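PDB 1DBW: transcriptional regulatory protein FixJ from Sinorhizobium meliloti, which activates transcription of the nitrogen-fixation regulators nifA and fixK when switched on by FixL, the deposited chain being its magnesium-binding receiver domain. Local coordinates for residues P77-G85 with A98-F106. The protein carries 2 engineered substitutions. Sequence-based numbering, arbitrary orientation.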
ATOM      1  N   PRO A  77       2.499   5.608  -6.172  1.00 13.18           N
ATOM      2  CA  PRO A  77       2.087   4.313  -6.749  1.00 13.47           C
ATOM      3  C   PRO A  77       1.625   3.432  -5.609  1.00 16.09           C
ATOM      4  O   PRO A  77       2.350   3.261  -4.614  1.00 11.35           O
ATOM      5  CB  PRO A  77       3.381   3.792  -7.404  1.00 17.37           C
ATOM      6  CG  PRO A  77       4.163   5.105  -7.695  1.00 16.69           C
ATOM      7  CD  PRO A  77       3.926   5.888  -6.455  1.00 16.42           C
ATOM      8  N   SER A  78       0.386   2.927  -5.689  0.50 15.85           N
ATOM      9  CA  SER A  78      -0.180   2.139  -4.582  0.50 16.57           C
ATOM     10  C   SER A  78      -0.761   0.762  -4.930  0.50 14.07           C
ATOM     11  O   SER A  78      -1.465   0.629  -5.940  0.50 14.78           O
ATOM     12  CB  SER A  78      -1.310   2.931  -3.897  0.50 15.74           C
ATOM     13  OG  SER A  78      -1.081   4.334  -3.864  0.50 16.76           O
ATOM     14  N   ILE A  79      -0.518  -0.211  -4.035  1.00 11.53           N
ATOM     15  CA  ILE A  79      -0.999  -1.579  -4.113  1.00  8.69           C
ATOM     16  C   ILE A  79      -1.996  -1.648  -2.969  1.00 13.95           C
ATOM     17  O   ILE A  79      -1.675  -1.344  -1.814  1.00 14.14           O
ATOM     18  CB  ILE A  79       0.132  -2.564  -3.829  1.00 11.84           C
ATOM     19  CG1 ILE A  79       1.229  -2.416  -4.890  1.00 14.61           C
ATOM     20  CG2 ILE A  79      -0.413  -3.999  -3.818  1.00 14.77           C
ATOM     21  CD1 ILE A  79       0.662  -2.389  -6.315  1.00 21.41           C
ATOM     22  N   VAL A  80      -3.218  -2.069  -3.267  1.00 10.87           N
ATOM     23  CA  VAL A  80      -4.248  -2.133  -2.222  1.00 13.78           C
ATOM     24  C   VAL A  80      -4.505  -3.604  -1.942  1.00 12.53           C
ATOM     25  O   VAL A  80      -4.806  -4.331  -2.837  1.00 12.08           O
ATOM     26  CB  VAL A  80      -5.568  -1.445  -2.705  1.00 12.56           C
ATOM     27  CG1 VAL A  80      -6.680  -1.661  -1.682  1.00 16.40           C
ATOM     28  CG2 VAL A  80      -5.325   0.096  -2.904  1.00 15.70           C
ATOM     29  N   ILE A  81      -4.244  -4.046  -0.718  1.00 11.87           N
ATOM     30  CA  ILE A  81      -4.482  -5.439  -0.368  1.00 13.50           C
ATOM     31  C   ILE A  81      -5.964  -5.480  -0.031  1.00 12.94           C
ATOM     32  O   ILE A  81      -6.444  -4.707   0.824  1.00 16.54           O
ATOM     33  CB  ILE A  81      -3.638  -5.860   0.829  1.00 12.88           C
ATOM     34  CG1 ILE A  81      -2.173  -5.883   0.402  1.00  9.94           C
ATOM     35  CG2 ILE A  81      -4.067  -7.239   1.286  1.00 12.40           C
ATOM     36  CD1 ILE A  81      -1.203  -6.080   1.579  1.00 13.93           C
ATOM     37  N   THR A  82      -6.646  -6.440  -0.635  1.00 14.88           N
ATOM     38  CA  THR A  82      -8.090  -6.544  -0.473  1.00 17.44           C
ATOM     39  C   THR A  82      -8.545  -7.837   0.212  1.00 18.36           C
ATOM     40  O   THR A  82      -7.840  -8.853   0.203  1.00 16.10           O
ATOM     41  CB  THR A  82      -8.789  -6.370  -1.862  1.00 14.98           C
ATOM     42  OG1 THR A  82      -8.322  -7.384  -2.757  1.00 18.08           O
ATOM     43  CG2 THR A  82      -8.424  -4.994  -2.494  1.00 16.82           C
ATOM     44  N   GLY A  83      -9.747  -7.785   0.784  1.00 17.67           N
ATOM     45  CA  GLY A  83     -10.286  -8.934   1.481  1.00 19.15           C
ATOM     46  C   GLY A  83     -10.513 -10.154   0.618  1.00 18.08           C
ATOM     47  O   GLY A  83     -10.787 -10.046  -0.592  1.00 17.39           O
ATOM     48  N   HIS A  84     -10.379 -11.329   1.239  1.00 18.32           N
ATOM     49  CA  HIS A  84     -10.597 -12.578   0.529  1.00 20.27           C
ATOM     50  C   HIS A  84     -12.035 -12.547  -0.009  1.00 20.44           C
ATOM     51  O   HIS A  84     -12.971 -12.257   0.756  1.00 20.72           O
ATOM     52  CB  HIS A  84     -10.426 -13.777   1.462  1.00 24.55           C
ATOM     53  CG  HIS A  84     -10.600 -15.093   0.772  1.00 32.15           C
ATOM     54  ND1 HIS A  84      -9.824 -15.477  -0.302  1.00 35.76           N
ATOM     55  CD2 HIS A  84     -11.493 -16.096   0.971  1.00 33.79           C
ATOM     56  CE1 HIS A  84     -10.230 -16.661  -0.734  1.00 35.46           C
ATOM     57  NE2 HIS A  84     -11.240 -17.056   0.020  1.00 35.19           N
ATOM     58  N   GLY A  85     -12.166 -12.762  -1.321  1.00 18.00           N
ATOM     59  CA  GLY A  85     -13.457 -12.772  -1.997  1.00 20.29           C
ATOM     60  C   GLY A  85     -14.195 -11.447  -2.110  1.00 21.89           C
ATOM     61  O   GLY A  85     -15.349 -11.417  -2.566  1.00 20.35           O
ATOM     62  N   ALA A  98      -5.207   2.645  -8.094  1.00 16.78           N
ATOM     63  CA  ALA A  98      -4.193   1.708  -7.601  1.00 13.93           C
ATOM     64  C   ALA A  98      -3.492   1.064  -8.798  1.00 19.09           C
ATOM     65  O   ALA A  98      -4.091   0.860  -9.847  1.00 18.03           O
ATOM     66  CB  ALA A  98      -4.880   0.609  -6.742  1.00 17.73           C
ATOM     67  N   VAL A  99      -2.193   0.824  -8.666  1.00 15.11           N
ATOM     68  CA  VAL A  99      -1.397   0.173  -9.690  1.00 17.95           C
ATOM     69  C   VAL A  99      -1.917  -1.254  -9.787  1.00 14.12           C
ATOM     70  O   VAL A  99      -1.965  -1.844 -10.861  1.00 19.39           O
ATOM     71  CB  VAL A  99       0.104   0.119  -9.269  1.00 18.44           C
ATOM     72  CG1 VAL A  99       0.879  -0.902 -10.131  1.00 17.44           C
ATOM     73  CG2 VAL A  99       0.727   1.510  -9.362  1.00 28.14           C
ATOM     74  N   ASP A 100      -2.278  -1.817  -8.642  1.00 16.98           N
ATOM     75  CA  ASP A 100      -2.805  -3.177  -8.601  1.00 18.17           C
ATOM     76  C   ASP A 100      -3.458  -3.442  -7.268  1.00 18.73           C
ATOM     77  O   ASP A 100      -3.332  -2.665  -6.331  1.00 17.03           O
ATOM     78  CB  ASP A 100      -1.695  -4.214  -8.811  1.00 22.29           C
ATOM     79  CG  ASP A 100      -2.209  -5.530  -9.435  1.00 27.93           C
ATOM     80  OD1 ASP A 100      -3.437  -5.717  -9.657  1.00 24.62           O
ATOM     81  OD2 ASP A 100      -1.360  -6.385  -9.739  1.00 35.88           O
ATOM     82  N   PHE A 101      -4.227  -4.518  -7.217  1.00 16.89           N
ATOM     83  CA  PHE A 101      -4.832  -4.929  -5.966  1.00 15.19           C
ATOM     84  C   PHE A 101      -4.279  -6.328  -5.760  1.00 11.75           C
ATOM     85  O   PHE A 101      -3.842  -6.985  -6.719  1.00 15.49           O
ATOM     86  CB  PHE A 101      -6.368  -5.041  -6.051  1.00 16.91           C
ATOM     87  CG  PHE A 101      -6.843  -6.175  -6.923  1.00 17.27           C
ATOM     88  CD1 PHE A 101      -7.151  -7.429  -6.373  1.00 15.82           C
ATOM     89  CD2 PHE A 101      -6.948  -6.006  -8.308  1.00 18.47           C
ATOM     90  CE1 PHE A 101      -7.564  -8.500  -7.203  1.00 17.36           C
ATOM     91  CE2 PHE A 101      -7.353  -7.046  -9.127  1.00 15.71           C
ATOM     92  CZ  PHE A 101      -7.665  -8.308  -8.571  1.00 15.65           C
ATOM     93  N   ILE A 102      -4.248  -6.753  -4.512  1.00 13.10           N
ATOM     94  CA  ILE A 102      -3.822  -8.099  -4.191  1.00 15.29           C
ATOM     95  C   ILE A 102      -4.814  -8.669  -3.203  1.00 14.48           C
ATOM     96  O   ILE A 102      -4.934  -8.189  -2.096  1.00 14.97           O
ATOM     97  CB  ILE A 102      -2.460  -8.137  -3.530  1.00 17.70           C
ATOM     98  CG1 ILE A 102      -1.393  -7.559  -4.477  1.00 20.37           C
ATOM     99  CG2 ILE A 102      -2.122  -9.595  -3.142  1.00 18.93           C
ATOM    100  CD1 ILE A 102      -1.140  -8.379  -5.708  1.00 27.11           C
ATOM    101  N   GLU A 103      -5.508  -9.724  -3.607  1.00 18.32           N
ATOM    102  CA  GLU A 103      -6.490 -10.367  -2.745  1.00 19.59           C
ATOM    103  C   GLU A 103      -5.806 -11.315  -1.742  1.00 19.66           C
ATOM    104  O   GLU A 103      -4.907 -12.076  -2.108  1.00 19.16           O
ATOM    105  CB  GLU A 103      -7.469 -11.159  -3.638  1.00 15.65           C
ATOM    106  CG  GLU A 103      -8.542 -11.919  -2.872  1.00 18.58           C
ATOM    107  CD  GLU A 103      -9.373 -12.838  -3.773  1.00 18.38           C
ATOM    108  OE1 GLU A 103      -9.205 -12.846  -5.018  1.00 17.19           O
ATOM    109  OE2 GLU A 103     -10.186 -13.592  -3.214  1.00 23.50           O
ATOM    110  N   LYS A 104      -6.220 -11.227  -0.481  1.00 15.84           N
ATOM    111  CA  LYS A 104      -5.725 -12.065   0.588  1.00 16.90           C
ATOM    112  C   LYS A 104      -6.420 -13.435   0.585  1.00 17.98           C
ATOM    113  O   LYS A 104      -7.593 -13.540   0.194  1.00 20.75           O
ATOM    114  CB  LYS A 104      -6.026 -11.411   1.940  1.00 19.63           C
ATOM    115  CG  LYS A 104      -5.307 -10.124   2.183  1.00 19.91           C
ATOM    116  CD  LYS A 104      -5.406  -9.680   3.628  1.00 27.22           C
ATOM    117  CE  LYS A 104      -6.699  -8.942   3.905  1.00 29.17           C
ATOM    118  NZ  LYS A 104      -6.646  -8.330   5.251  1.00 27.27           N
ATOM    119  N   PRO A 105      -5.684 -14.508   0.946  1.00 19.50           N
ATOM    120  CA  PRO A 105      -4.265 -14.530   1.341  1.00 18.44           C
ATOM    121  C   PRO A 105      -3.427 -14.507   0.070  1.00 19.66           C
ATOM    122  O   PRO A 105      -3.903 -14.900  -1.021  1.00 16.40           O
ATOM    123  CB  PRO A 105      -4.109 -15.889   2.042  1.00 20.49           C
ATOM    124  CG  PRO A 105      -5.530 -16.295   2.394  1.00 22.91           C
ATOM    125  CD  PRO A 105      -6.326 -15.810   1.223  1.00 18.98           C
ATOM    126  N   PHE A 106      -2.188 -14.019   0.181  1.00 18.23           N
ATOM    127  CA  PHE A 106      -1.311 -13.962  -0.981  1.00 17.85           C
ATOM    128  C   PHE A 106       0.043 -14.571  -0.666  1.00 16.47           C
ATOM    129  O   PHE A 106       0.434 -14.632   0.496  1.00 17.88           O
ATOM    130  CB  PHE A 106      -1.110 -12.506  -1.430  1.00 18.42           C
ATOM    131  CG  PHE A 106      -0.693 -11.584  -0.314  1.00 18.57           C
ATOM    132  CD1 PHE A 106       0.641 -11.532   0.100  1.00 20.84           C
ATOM    133  CD2 PHE A 106      -1.626 -10.824   0.370  1.00 21.13           C
ATOM    134  CE1 PHE A 106       1.043 -10.743   1.189  1.00 18.64           C
ATOM    135  CE2 PHE A 106      -1.241 -10.031   1.456  1.00 22.39           C
ATOM    136  CZ  PHE A 106       0.105  -9.993   1.871  1.00 22.96           C
TER
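Ile81, in strand 78-82, and Lys104, just past the end of the parallel strand 100-103, make the tightest carbon contact, Ile81 CG2 lying 3.3 Å from Lys104 CG. The lysine chain crosses the isoleucine branch at about a right angle, then bends at chi3 (-83°), and its NZ forms a salt bridge with Asp54, one of the magnesium-binding residues. On the same face Ile79 CG2 packs against Ile102 CG1 at 3.8 Å, covered by helix 108-119, while Ile81 CD1 approaches Phe106. Between the strands Val80 N gives its hydrogen to Asp100 O and Thr82 N to Ile102 O (2.9 Å), the usual parallel ladder of a beta-alpha-beta unit closed through helix 87-95.

Around His84, Gly85 and Glu103 the contact becomes polar and more open. His84 ND1 donates to a lone pair of Lys104 O, the carbonyl oxygen of the cis peptide bond to Pro105, at 3.0 Å. Glu103, extended with CG anti to its backbone N (chi1 179°), takes Gly85 N on OE2 at 2.9 Å, from above the carboxylate plane. With an alanine here, Gly85 N would probably lose this acceptor and the exposed turn would be freer to move. A hydrogen-bonded ladder, with tight apolar packing on the isoleucine face, thus holds Lys104 next to the acidic site of the receiver fold, while polar bonds tie the solvent-facing loops.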